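Local coordinates for protein pectate lyase (PDB 1RU4) that cleaves the polygalacturonate (pectate) of plant cell walls by eliminative lysis, as a right-handed parallel beta-helix enzyme, at residues A[15-20]-A[47-52]; A[66-71]-A[94-99]; A[82-87]-A[117-122]; A[135-140]-A[159-164]; A[218-223]-A[256-261]. One frame throughout, in Å; residues are numbered along the deposited sequence.

Contact 1: A[15-20]-A[47-52]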
# COMPACT_ATOMS: atom_id res chain seq x y z
N ARG A 15 14.75 25.10 -4.92
CA ARG A 15 13.98 26.08 -4.15
C ARG A 15 13.13 25.40 -3.08
O ARG A 15 12.41 24.45 -3.36
CB ARG A 15 13.09 26.89 -5.10
CG ARG A 15 12.09 27.82 -4.42
CD ARG A 15 12.75 28.99 -3.74
NE ARG A 15 11.76 29.91 -3.19
CZ ARG A 15 12.00 31.18 -2.86
NH1 ARG A 15 13.21 31.69 -3.01
NH2 ARG A 15 11.02 31.93 -2.38
N ILE A 16 13.21 25.92 -1.86
CA ILE A 16 12.45 25.39 -0.74
C ILE A 16 11.42 26.40 -0.24
O ILE A 16 11.74 27.57 -0.02
CB ILE A 16 13.37 25.03 0.45
CG1 ILE A 16 14.44 24.03 0.02
CG2 ILE A 16 12.55 24.48 1.62
CD1 ILE A 16 15.46 23.72 1.09
N TYR A 17 10.18 25.94 -0.10
CA TYR A 17 9.12 26.75 0.50
C TYR A 17 8.85 26.17 1.88
O TYR A 17 8.33 25.06 2.00
CB TYR A 17 7.84 26.68 -0.35
CG TYR A 17 8.00 27.24 -1.74
CD1 TYR A 17 8.28 26.40 -2.81
CD2 TYR A 17 7.88 28.61 -1.98
CE1 TYR A 17 8.44 26.91 -4.10
CE2 TYR A 17 8.04 29.13 -3.26
CZ TYR A 17 8.32 28.28 -4.31
OH TYR A 17 8.50 28.79 -5.57
N TYR A 18 9.24 26.91 2.92
CA TYR A 18 9.04 26.46 4.29
C TYR A 18 7.60 26.67 4.75
O TYR A 18 7.08 27.80 4.73
CB TYR A 18 10.00 27.19 5.23
CG TYR A 18 11.45 26.79 5.06
CD1 TYR A 18 12.23 27.34 4.04
CD2 TYR A 18 12.06 25.91 5.95
CE1 TYR A 18 13.58 27.01 3.90
CE2 TYR A 18 13.41 25.57 5.83
CZ TYR A 18 14.16 26.13 4.81
OH TYR A 18 15.49 25.80 4.70
N VAL A 19 6.97 25.58 5.16
CA VAL A 19 5.57 25.58 5.57
C VAL A 19 5.42 25.00 6.98
O VAL A 19 6.17 24.11 7.38
CB VAL A 19 4.72 24.75 4.57
CG1 VAL A 19 3.30 24.53 5.08
CG2 VAL A 19 4.69 25.45 3.22
N ALA A 20 4.46 25.53 7.73
CA ALA A 20 4.15 25.04 9.07
C ALA A 20 2.64 25.15 9.29
O ALA A 20 1.96 25.87 8.55
CB ALA A 20 4.90 25.85 10.12
N PRO A 47 7.75 23.08 -10.94
CA PRO A 47 8.47 21.82 -11.15
C PRO A 47 9.90 21.83 -10.63
O PRO A 47 10.66 22.77 -10.88
CB PRO A 47 8.42 21.66 -12.67
CG PRO A 47 7.10 22.25 -13.01
CD PRO A 47 7.08 23.51 -12.18
N GLY A 48 10.25 20.79 -9.88
CA GLY A 48 11.59 20.67 -9.33
C GLY A 48 11.78 21.33 -7.98
O GLY A 48 12.85 21.20 -7.37
N GLU A 49 10.77 22.05 -7.52
CA GLU A 49 10.83 22.74 -6.23
C GLU A 49 10.18 21.91 -5.12
O GLU A 49 9.50 20.92 -5.39
CB GLU A 49 10.20 24.13 -6.34
CG GLU A 49 10.89 25.00 -7.39
CD GLU A 49 10.31 26.39 -7.53
OE1 GLU A 49 11.02 27.27 -8.07
OE2 GLU A 49 9.15 26.61 -7.11
N LEU A 50 10.38 22.34 -3.88
CA LEU A 50 9.94 21.57 -2.72
C LEU A 50 9.13 22.35 -1.69
O LEU A 50 9.56 23.40 -1.20
CB LEU A 50 11.16 20.94 -2.04
CG LEU A 50 11.08 20.41 -0.60
CD1 LEU A 50 10.19 19.18 -0.52
CD2 LEU A 50 12.48 20.09 -0.11
N ILE A 51 7.97 21.80 -1.34
CA ILE A 51 7.18 22.32 -0.23
C ILE A 51 7.63 21.53 0.99
O ILE A 51 7.31 20.34 1.13
CB ILE A 51 5.66 22.11 -0.47
CG1 ILE A 51 5.21 22.87 -1.72
CG2 ILE A 51 4.86 22.58 0.75
CD1 ILE A 51 3.74 22.72 -2.04
N LEU A 52 8.45 22.16 1.83
CA LEU A 52 9.00 21.51 3.00
C LEU A 52 8.13 21.76 4.23
O LEU A 52 8.00 22.90 4.70
CB LEU A 52 10.43 21.99 3.26
CG LEU A 52 11.24 21.23 4.30
CD1 LEU A 52 11.46 19.80 3.84
CD2 LEU A 52 12.57 21.93 4.54
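The phenol ring of Y17 swings across the carboxylate of E49, with the two planes 57° apart, and its hydroxyl OH donates to E49 OE2 at 2.7 Å. That oxygen sits at the edge of the ring and is met from above the carboxylate plane; it also accepts from the backbone N of N46, so two donors grip it. E49 reaches the ring because its CG stands anti to the carbonyl carbon (chi1 -59°) and the chain then runs extended. Its other oxygen is turned to the aliphatic root of R15, with OE1 3.6 Å from R15 CB, while the guanidinium leads away and makes no salt bridge here.

Behind these side chains the two strands pair in parallel, their axes 25° apart. Y17 is bonded through both its backbone polar atoms: N donates to L50 O at 2.8 Å and O accepts from L52 N. R15 O receives L50 N, and V19 N closes the other end on L52 O. On the face carrying I16, Y18, L50 and L52, I16 CG2 lies 3.7 Å from L52 CB and also rests over one face of the Y18 ring. On the other face, V19 CG2 meets I51 CG2 at 3.8 Å, and both residues pack against A41 of helix 38-44. That helix connects the two strands and packs on their V19 and I51 face, at the N-terminal end of the right-handed parallel beta-helix.

Contact 2: A[66-71]-A[94-99]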
# COMPACT_ATOMS: atom_id res chain seq x y z
N LYS A 66 -20.39 18.86 3.80
CA LYS A 66 -19.55 19.51 2.80
C LYS A 66 -18.17 18.87 2.70
O LYS A 66 -17.59 18.48 3.72
CB LYS A 66 -19.39 21.00 3.11
CG LYS A 66 -20.70 21.78 3.12
CD LYS A 66 -20.48 23.25 3.40
CE LYS A 66 -21.80 24.01 3.46
NZ LYS A 66 -21.59 25.46 3.74
N GLY A 67 -17.66 18.76 1.48
CA GLY A 67 -16.32 18.22 1.28
C GLY A 67 -15.25 19.25 1.59
O GLY A 67 -15.50 20.45 1.51
N ASN A 68 -14.05 18.79 1.96
CA ASN A 68 -12.95 19.69 2.28
C ASN A 68 -11.63 19.24 1.64
O ASN A 68 -10.53 19.57 2.11
CB ASN A 68 -12.80 19.85 3.80
CG ASN A 68 -12.52 18.54 4.51
OD1 ASN A 68 -12.46 17.48 3.89
ND2 ASN A 68 -12.35 18.61 5.83
N THR A 69 -11.76 18.54 0.51
CA THR A 69 -10.67 18.00 -0.29
C THR A 69 -9.62 19.04 -0.71
O THR A 69 -9.96 20.19 -0.99
CB THR A 69 -11.24 17.38 -1.59
OG1 THR A 69 -12.23 16.40 -1.25
CG2 THR A 69 -10.15 16.74 -2.44
N ILE A 70 -8.36 18.62 -0.72
CA ILE A 70 -7.29 19.44 -1.28
C ILE A 70 -6.96 18.83 -2.65
O ILE A 70 -6.62 17.65 -2.73
CB ILE A 70 -6.01 19.44 -0.41
CG1 ILE A 70 -6.31 20.06 0.95
CG2 ILE A 70 -4.90 20.23 -1.11
CD1 ILE A 70 -5.12 20.04 1.91
N THR A 71 -7.11 19.62 -3.70
CA THR A 71 -6.84 19.15 -5.06
C THR A 71 -5.43 19.51 -5.53
O THR A 71 -5.00 20.66 -5.43
CB THR A 71 -7.87 19.73 -6.06
OG1 THR A 71 -9.18 19.25 -5.73
CG2 THR A 71 -7.53 19.30 -7.49
N PHE A 94 -1.96 15.20 7.70
CA PHE A 94 -3.08 16.02 7.25
C PHE A 94 -4.38 15.40 7.74
O PHE A 94 -4.79 14.33 7.29
CB PHE A 94 -3.08 16.15 5.72
CG PHE A 94 -1.95 16.99 5.18
CD1 PHE A 94 -0.64 16.50 5.20
CD2 PHE A 94 -2.19 18.26 4.68
CE1 PHE A 94 0.41 17.28 4.72
CE2 PHE A 94 -1.14 19.05 4.21
CZ PHE A 94 0.16 18.56 4.23
N ASP A 95 -5.01 16.09 8.70
CA ASP A 95 -6.23 15.61 9.35
C ASP A 95 -7.44 16.36 8.79
O ASP A 95 -7.59 17.56 9.02
CB ASP A 95 -6.11 15.85 10.86
CG ASP A 95 -7.27 15.27 11.65
OD1 ASP A 95 -8.19 14.67 11.06
OD2 ASP A 95 -7.26 15.42 12.89
N PHE A 96 -8.29 15.64 8.06
CA PHE A 96 -9.47 16.24 7.44
C PHE A 96 -10.70 16.33 8.34
O PHE A 96 -11.78 16.72 7.89
CB PHE A 96 -9.76 15.57 6.10
CG PHE A 96 -8.75 15.91 5.03
CD1 PHE A 96 -7.53 15.25 4.96
CD2 PHE A 96 -9.00 16.95 4.13
CE1 PHE A 96 -6.57 15.61 4.01
CE2 PHE A 96 -8.05 17.31 3.18
CZ PHE A 96 -6.83 16.64 3.12
N SER A 97 -10.52 15.94 9.60
CA SER A 97 -11.49 16.19 10.67
C SER A 97 -12.90 15.60 10.63
O SER A 97 -13.76 16.03 11.41
CB SER A 97 -11.59 17.70 10.90
OG SER A 97 -10.31 18.28 11.09
N PHE A 98 -13.16 14.63 9.76
CA PHE A 98 -14.50 14.05 9.70
C PHE A 98 -14.85 13.20 10.91
O PHE A 98 -14.04 12.40 11.37
CB PHE A 98 -14.68 13.21 8.44
CG PHE A 98 -15.22 13.97 7.27
CD1 PHE A 98 -14.40 14.82 6.54
CD2 PHE A 98 -16.56 13.86 6.91
CE1 PHE A 98 -14.91 15.55 5.47
CE2 PHE A 98 -17.08 14.58 5.84
CZ PHE A 98 -16.25 15.43 5.12
N PRO A 99 -16.05 13.40 11.48
CA PRO A 99 -16.46 12.59 12.64
C PRO A 99 -16.58 11.15 12.14
O PRO A 99 -16.72 10.91 10.94
CB PRO A 99 -17.84 13.17 12.98
CG PRO A 99 -17.70 14.60 12.60
CD PRO A 99 -17.00 14.50 11.26
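Two phenylalanine rings turn their edges to N68: its side-chain OD1 lies in the plane of the F98 ring, 3.5 Å from F98 CE1, and its backbone O lies in the plane of the F96 ring, 3.5 Å from F96 CE2. The amide of N68 stands steeply to both rings, at 67° to F96 and 78° to F98. Both carbonyl oxygens thus face aromatic C-H groups at the rims. The contact lies within the right-handed parallel beta-helix, between the turn entering strand 70-72 and the turn leaving strand 92-95; the touching parts run in nearly opposite directions.

I70 crosses the F96 ring at about a right angle, with CG1 at the ring edge 3.9 Å from F96 CE2 and CD1 reaching on to CZ. F94 touches I70 only loosely; its ring meets those of F38 and F110 edge-to-face, while the F98 ring meets Y62 in the same manner. On the 94-99 side the bend is shaped by an Asx turn, in which D95 OD1 accepts from S97 N at 3.0 Å; the same carboxylate oxygen makes a salt bridge to R126.

N68 holds CG between its backbone N and carbonyl carbon (chi1 60°), which turns the amide toward the 94-99 segment. There ND2 donates to P61 O and, at 2.9 Å, to F96 O, an acceptor lying in the plane of the N68 amide.

Contact 3: A[82-87]-A[117-122]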
# COMPACT_ATOMS: atom_id res chain seq x y z
N ILE A 82 7.19 17.91 -8.52
CA ILE A 82 6.86 18.86 -7.46
C ILE A 82 6.91 18.05 -6.17
O ILE A 82 6.13 17.10 -5.99
CB ILE A 82 5.46 19.47 -7.63
CG1 ILE A 82 5.39 20.27 -8.93
CG2 ILE A 82 5.15 20.38 -6.45
CD1 ILE A 82 4.01 20.83 -9.24
N TYR A 83 7.85 18.38 -5.31
CA TYR A 83 8.06 17.67 -4.05
C TYR A 83 7.25 18.24 -2.89
O TYR A 83 7.18 19.45 -2.71
CB TYR A 83 9.54 17.69 -3.66
CG TYR A 83 10.48 17.02 -4.64
CD1 TYR A 83 11.20 17.78 -5.57
CD2 TYR A 83 10.71 15.65 -4.59
CE1 TYR A 83 12.13 17.18 -6.42
CE2 TYR A 83 11.64 15.04 -5.44
CZ TYR A 83 12.35 15.82 -6.34
OH TYR A 83 13.29 15.22 -7.16
N VAL A 84 6.66 17.35 -2.09
CA VAL A 84 5.95 17.73 -0.87
C VAL A 84 6.46 16.76 0.19
O VAL A 84 6.22 15.56 0.10
CB VAL A 84 4.41 17.58 -1.03
CG1 VAL A 84 3.70 17.96 0.27
CG2 VAL A 84 3.90 18.44 -2.17
N ALA A 85 7.18 17.28 1.19
CA ALA A 85 7.79 16.40 2.18
C ALA A 85 7.96 16.99 3.57
O ALA A 85 8.19 18.19 3.73
CB ALA A 85 9.14 15.91 1.66
N ALA A 86 7.83 16.13 4.58
CA ALA A 86 8.08 16.52 5.96
C ALA A 86 9.60 16.60 6.15
O ALA A 86 10.34 15.72 5.71
CB ALA A 86 7.48 15.50 6.91
N ALA A 87 10.04 17.67 6.81
CA ALA A 87 11.47 17.91 7.02
C ALA A 87 12.15 16.92 7.96
O ALA A 87 11.51 16.34 8.83
CB ALA A 87 11.68 19.33 7.53
N TRP A 117 4.02 14.38 -9.14
CA TRP A 117 4.10 14.81 -7.75
C TRP A 117 4.98 13.80 -7.02
O TRP A 117 5.02 12.63 -7.40
CB TRP A 117 2.72 14.84 -7.10
CG TRP A 117 1.89 16.01 -7.51
CD1 TRP A 117 1.06 16.09 -8.59
CD2 TRP A 117 1.84 17.30 -6.88
NE1 TRP A 117 0.50 17.34 -8.68
CE2 TRP A 117 0.96 18.10 -7.64
CE3 TRP A 117 2.45 17.84 -5.74
CZ2 TRP A 117 0.68 19.43 -7.30
CZ3 TRP A 117 2.16 19.17 -5.40
CH2 TRP A 117 1.29 19.94 -6.18
N TYR A 118 5.69 14.25 -6.00
CA TYR A 118 6.51 13.35 -5.20
C TYR A 118 6.31 13.65 -3.72
O TYR A 118 6.84 14.63 -3.20
CB TYR A 118 8.00 13.47 -5.59
CG TYR A 118 8.83 12.27 -5.21
CD1 TYR A 118 9.39 11.45 -6.18
CD2 TYR A 118 9.01 11.91 -3.87
CE1 TYR A 118 10.10 10.30 -5.84
CE2 TYR A 118 9.72 10.77 -3.51
CZ TYR A 118 10.26 9.96 -4.51
OH TYR A 118 10.93 8.81 -4.17
N PHE A 119 5.51 12.82 -3.06
CA PHE A 119 5.20 12.97 -1.64
C PHE A 119 6.11 12.09 -0.79
O PHE A 119 6.36 10.94 -1.14
CB PHE A 119 3.75 12.56 -1.36
CG PHE A 119 2.72 13.42 -2.04
CD1 PHE A 119 2.26 13.11 -3.31
CD2 PHE A 119 2.18 14.53 -1.38
CE1 PHE A 119 1.27 13.88 -3.93
CE2 PHE A 119 1.19 15.30 -1.98
CZ PHE A 119 0.74 14.98 -3.26
N LYS A 120 6.59 12.62 0.33
CA LYS A 120 7.43 11.85 1.24
C LYS A 120 7.20 12.23 2.70
O LYS A 120 7.26 13.41 3.06
CB LYS A 120 8.91 12.00 0.88
CG LYS A 120 9.84 11.08 1.65
CD LYS A 120 11.27 11.15 1.14
CE LYS A 120 12.16 10.17 1.89
NZ LYS A 120 13.57 10.17 1.39
N GLY A 121 6.90 11.24 3.53
CA GLY A 121 6.70 11.48 4.96
C GLY A 121 5.40 12.17 5.32
O GLY A 121 5.30 12.80 6.38
N VAL A 122 4.39 12.02 4.47
CA VAL A 122 3.09 12.66 4.65
C VAL A 122 2.00 11.63 4.91
O VAL A 122 2.04 10.52 4.37
CB VAL A 122 2.73 13.49 3.39
CG1 VAL A 122 1.35 14.10 3.51
CG2 VAL A 122 3.78 14.58 3.16
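Four backbone hydrogen bonds tie the parallel strands 82-86 and 117-120, the donor changing strand at each step. Y118 N donates to I82 O at 2.9 Å, V84 N to Y118 O, K120 N to V84 O, and finally A86 N to K120 O in the longest of the four, at 3.2 Å. Both Y118 and V84 therefore use N and O toward the same partner strand, while Y83 and A85, in between, bond outward to the preceding coil, Y83 to E49 and I51, A85 to I51 and L53. The acceptors take more than amides: Y83 CA also approaches Y118 O, and F119 CA approaches V84 O at 3.3 Å.

Polar ends of the side chains find partners beyond these strands. W117 NE1 donates to K74 O, Y118 OH bonds to E142 OE1, and K120 NZ donates to S9 O.

I82 lies over one face of the W117 indole, its CB 4.1 Å from the centroid of the six-membered ring, and its CG2 comes within 3.4 Å of W117 CZ3. V84 CG2 touches the same CZ3 from the edge of the ring, while V84 CB sits beside F119 CD2. On the other face the rings of Y83 and Y118 meet obliquely, with Y83 CD2 3.6 Å from Y118 CB; the Y118 ring swings off because its CG is anti to the backbone N (chi1 -159°).

Successive coils of the right-handed parallel beta-helix stack here: strand 82-86 is flanked by strand 50-53, and strand 117-120 by strand 140-142, whose F141 ring lies nearly parallel to that of F119.

Contact 4: A[135-140]-A[159-164]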
# COMPACT_ATOMS: atom_id res chain seq x y z
N ILE A 135 -5.86 10.16 -10.10
CA ILE A 135 -6.19 9.96 -11.52
C ILE A 135 -5.08 10.49 -12.42
O ILE A 135 -5.09 10.27 -13.63
CB ILE A 135 -7.56 10.58 -11.92
CG1 ILE A 135 -7.51 12.11 -11.86
CG2 ILE A 135 -8.66 10.05 -11.02
CD1 ILE A 135 -8.78 12.77 -12.38
N GLY A 136 -4.11 11.19 -11.81
CA GLY A 136 -2.95 11.68 -12.53
C GLY A 136 -1.92 10.58 -12.74
O GLY A 136 -2.11 9.45 -12.29
N SER A 137 -0.81 10.92 -13.37
CA SER A 137 0.21 9.93 -13.71
C SER A 137 1.63 10.31 -13.27
O SER A 137 1.91 11.49 -13.02
CB SER A 137 0.20 9.65 -15.21
OG SER A 137 -1.05 9.12 -15.62
N HIS A 138 2.50 9.31 -13.17
CA HIS A 138 3.90 9.50 -12.81
C HIS A 138 4.10 10.13 -11.43
O HIS A 138 5.08 10.84 -11.20
CB HIS A 138 4.63 10.31 -13.88
CG HIS A 138 4.63 9.65 -15.23
ND1 HIS A 138 5.44 8.58 -15.53
CD2 HIS A 138 3.92 9.92 -16.35
CE1 HIS A 138 5.23 8.21 -16.79
NE2 HIS A 138 4.31 9.01 -17.30
N ASN A 139 3.16 9.86 -10.53
CA ASN A 139 3.23 10.36 -9.17
C ASN A 139 3.88 9.33 -8.26
O ASN A 139 3.81 8.12 -8.52
CB ASN A 139 1.82 10.69 -8.66
CG ASN A 139 1.14 11.77 -9.48
OD1 ASN A 139 1.61 12.91 -9.53
ND2 ASN A 139 0.03 11.43 -10.11
N THR A 140 4.54 9.80 -7.21
CA THR A 140 5.20 8.91 -6.27
C THR A 140 4.80 9.23 -4.84
O THR A 140 4.71 10.40 -4.46
CB THR A 140 6.74 8.99 -6.39
OG1 THR A 140 7.13 8.68 -7.74
CG2 THR A 140 7.41 8.00 -5.45
N GLY A 159 -7.84 6.33 -15.29
CA GLY A 159 -6.71 6.67 -16.14
C GLY A 159 -5.36 6.87 -15.47
O GLY A 159 -4.35 6.98 -16.16
N GLY A 160 -5.34 6.92 -14.13
CA GLY A 160 -4.09 7.11 -13.42
C GLY A 160 -3.08 6.04 -13.77
O GLY A 160 -3.35 4.85 -13.59
N SER A 161 -1.90 6.45 -14.24
CA SER A 161 -0.90 5.50 -14.70
C SER A 161 0.52 5.80 -14.23
O SER A 161 0.86 6.93 -13.89
CB SER A 161 -0.91 5.43 -16.24
OG SER A 161 -0.54 6.68 -16.80
N TYR A 162 1.35 4.75 -14.22
CA TYR A 162 2.76 4.85 -13.86
C TYR A 162 3.00 5.53 -12.51
O TYR A 162 3.93 6.32 -12.35
CB TYR A 162 3.55 5.55 -14.98
CG TYR A 162 3.35 4.89 -16.32
CD1 TYR A 162 2.55 5.49 -17.30
CD2 TYR A 162 3.89 3.64 -16.60
CE1 TYR A 162 2.30 4.86 -18.51
CE2 TYR A 162 3.65 3.00 -17.81
CZ TYR A 162 2.85 3.61 -18.76
OH TYR A 162 2.59 2.98 -19.95
N ASN A 163 2.13 5.22 -11.56
CA ASN A 163 2.27 5.74 -10.20
C ASN A 163 2.99 4.70 -9.36
O ASN A 163 2.82 3.50 -9.55
CB ASN A 163 0.89 6.06 -9.62
CG ASN A 163 0.19 7.17 -10.37
OD1 ASN A 163 0.65 8.31 -10.39
ND2 ASN A 163 -0.93 6.84 -11.01
N THR A 164 3.85 5.18 -8.45
CA THR A 164 4.64 4.29 -7.62
C THR A 164 4.40 4.59 -6.14
O THR A 164 4.53 5.74 -5.71
CB THR A 164 6.14 4.44 -7.93
OG1 THR A 164 6.34 4.37 -9.35
CG2 THR A 164 6.94 3.32 -7.27
O HOH W 1 -3.62 10.10 -15.90
O HOH W 2 5.95 6.98 -10.38
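This is a contact between two equivalent turns on neighbouring coils, one between strands 132-134 and 140-142, the other between strands 154-156 and 164-166, stacked so that residues at equivalent positions meet: S137 on S161, H138 on Y162, N139 on N163 and T140 on T164. The two asparagines lie side by side with their amide planes only 3° apart. N163 OD1 accepts from N139 N at 3.0 Å and, weakly, from N139 ND2, while N163 ND2 donates to G136 O at 3.1 Å, an acceptor lying in its own amide plane. One amide thus satisfies both a backbone donor and a backbone acceptor of the coil before it. N139 repeats the pattern one coil back, OD1 accepting from W117 N and ND2 donating to G114 O. Asparagines stacked at one turn position of successive coils are a feature of the right-handed parallel beta-helix of pectate lyases; the series continues with N196, whose OD1 accepts from N163 N.

Beside it, S137 OG and S161 OG are hydrogen-bonded at 2.8 Å, and H138 N donates to S161 O. Farther on, T164 N reaches N139 O as regular parallel pairing begins. H138 and Y162 point the same way with ring planes 13° apart, but they are slid so that it is Y162 CB that sits over the imidazole face, 3.9 Å from its centroid; the H138 ring stacks instead with that of Y116. Water 2 bridges the turns, donating to N139 O and Y162 O and accepting from T164 OG1 at 2.8 Å.

Contact 5: A[218-223]-A[256-261]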
# COMPACT_ATOMS: atom_id res chain seq x y z
N GLN A 218 -5.43 -3.92 -16.46
CA GLN A 218 -4.08 -3.38 -16.42
C GLN A 218 -3.23 -4.07 -15.35
O GLN A 218 -3.63 -4.16 -14.19
CB GLN A 218 -4.11 -1.87 -16.16
CG GLN A 218 -4.94 -1.06 -17.17
CD GLN A 218 -4.26 -0.88 -18.52
OE1 GLN A 218 -3.15 -1.36 -18.76
NE2 GLN A 218 -4.93 -0.16 -19.41
N LYS A 219 -2.05 -4.53 -15.76
CA LYS A 219 -1.14 -5.23 -14.86
C LYS A 219 -0.63 -4.34 -13.72
O LYS A 219 -0.18 -3.22 -13.95
CB LYS A 219 0.05 -5.78 -15.64
CG LYS A 219 1.17 -6.36 -14.79
CD LYS A 219 2.26 -6.98 -15.65
CE LYS A 219 3.35 -7.62 -14.81
NZ LYS A 219 4.37 -8.29 -15.66
N VAL A 220 -0.74 -4.86 -12.50
CA VAL A 220 -0.22 -4.21 -11.30
C VAL A 220 0.88 -5.09 -10.73
O VAL A 220 0.77 -6.32 -10.74
CB VAL A 220 -1.31 -4.02 -10.22
CG1 VAL A 220 -0.71 -3.38 -8.96
CG2 VAL A 220 -2.43 -3.15 -10.76
N VAL A 221 1.95 -4.47 -10.25
CA VAL A 221 3.07 -5.18 -9.64
C VAL A 221 3.14 -4.84 -8.15
O VAL A 221 3.14 -3.67 -7.78
CB VAL A 221 4.41 -4.80 -10.32
CG1 VAL A 221 5.57 -5.55 -9.66
CG2 VAL A 221 4.36 -5.13 -11.81
N ILE A 222 3.16 -5.88 -7.32
CA ILE A 222 3.25 -5.73 -5.86
C ILE A 222 4.47 -6.51 -5.37
O ILE A 222 4.58 -7.72 -5.61
CB ILE A 222 1.97 -6.25 -5.16
CG1 ILE A 222 0.75 -5.46 -5.63
CG2 ILE A 222 2.12 -6.14 -3.63
CD1 ILE A 222 -0.58 -6.03 -5.16
N GLU A 223 5.39 -5.83 -4.70
CA GLU A 223 6.63 -6.45 -4.23
C GLU A 223 6.92 -6.12 -2.77
O GLU A 223 6.65 -5.01 -2.32
CB GLU A 223 7.81 -5.97 -5.10
CG GLU A 223 7.68 -6.33 -6.58
CD GLU A 223 8.69 -5.60 -7.45
OE1 GLU A 223 8.84 -4.37 -7.30
OE2 GLU A 223 9.31 -6.25 -8.31
N GLY A 256 -6.52 -9.72 -15.73
CA GLY A 256 -5.43 -8.94 -15.17
C GLY A 256 -4.22 -9.79 -14.82
O GLY A 256 -4.23 -10.50 -13.82
N ASN A 257 -3.19 -9.71 -15.65
CA ASN A 257 -1.98 -10.52 -15.45
C ASN A 257 -1.03 -9.86 -14.46
O ASN A 257 0.06 -9.42 -14.82
CB ASN A 257 -1.29 -10.76 -16.80
CG ASN A 257 -2.16 -11.53 -17.77
OD1 ASN A 257 -2.66 -12.61 -17.44
ND2 ASN A 257 -2.34 -10.98 -18.96
N HIS A 258 -1.45 -9.82 -13.20
CA HIS A 258 -0.69 -9.18 -12.14
C HIS A 258 0.50 -10.01 -11.67
O HIS A 258 0.58 -11.21 -11.95
CB HIS A 258 -1.62 -8.86 -10.98
CG HIS A 258 -2.82 -8.07 -11.38
ND1 HIS A 258 -4.11 -8.49 -11.12
CD2 HIS A 258 -2.93 -6.91 -12.07
CE1 HIS A 258 -4.96 -7.63 -11.65
NE2 HIS A 258 -4.27 -6.66 -12.23
N ARG A 259 1.42 -9.36 -10.98
CA ARG A 259 2.60 -10.03 -10.45
C ARG A 259 2.80 -9.63 -9.00
O ARG A 259 2.85 -8.44 -8.67
CB ARG A 259 3.85 -9.63 -11.26
CG ARG A 259 5.14 -10.28 -10.78
CD ARG A 259 6.35 -9.75 -11.54
NE ARG A 259 7.61 -10.32 -11.06
CZ ARG A 259 8.14 -11.45 -11.51
NH1 ARG A 259 7.53 -12.15 -12.46
NH2 ARG A 259 9.29 -11.89 -11.01
N ILE A 260 2.88 -10.63 -8.12
CA ILE A 260 3.13 -10.38 -6.70
C ILE A 260 4.26 -11.28 -6.20
O ILE A 260 4.24 -12.50 -6.38
CB ILE A 260 1.84 -10.53 -5.85
CG1 ILE A 260 2.12 -10.14 -4.39
CG2 ILE A 260 1.25 -11.94 -5.96
CD1 ILE A 260 0.87 -9.92 -3.57
N THR A 261 5.29 -10.65 -5.63
CA THR A 261 6.47 -11.37 -5.14
C THR A 261 6.93 -10.91 -3.76
O THR A 261 6.72 -9.76 -3.37
CB THR A 261 7.67 -11.24 -6.11
OG1 THR A 261 8.06 -9.87 -6.22
CG2 THR A 261 7.31 -11.77 -7.49
O HOH W 3 8.55 -8.90 -8.77
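I222 and I260 lie side by side and point the same way, with I222 CB 4.0 Å from I260 CG1, on adjacent parallel strands of the right-handed beta-helix. Both also pack on F247, on the inward side of the coil. I260 carries its CG1 anti to the backbone N (chi1 -175°), which lays CG1 and CD1 along CB and CG2 of I222.

Toward the start of the two segments, H258 crosses V220 obliquely and turns its ring edge to the other chain segment: CD2 is 3.0 Å from V220 N, and NE2 makes a weak hydrogen bond to Q218 O. G256 O lies over one face of the imidazole. K219 stretches out fully, its CG 3.3 Å from N257 O, and runs alongside R259. Three backbone bonds, R259 N to V220 O, I222 N to R259 O and T261 N to I222 O, fix the pairing.

E223 and T261 also run side by side, E223 CG 3.6 Å from T261 OG1, while E223 OE1 forms a salt bridge with R197. The other oxygen, E223 OE2, accepts from water 3 at 2.8 Å; this water contacts T261 OG1 and accepts from R259 NE in the guanidinium plane.

In the fold
From the N terminus, contact 1 closes a loop through helix 38-44 and pairs the first strand with 50-53. Contact 2 opens next, at 66-71, and contact 3 crosses it: 82-87 falls inside the loop that contact 2 closes, 117-122 beyond it, and the two meet where F94 packs on V122. Strand 82-86 also borders 50-53, so contacts 1 and 3 touch, with I51 N bonding to Y83 O. Contact 4 follows in series and joins contact 3 through W117 and T140. Contact 5 closes last, its centre about 15 Å from that of contact 4, without touch. Together they bind successive coils along the beta-helix.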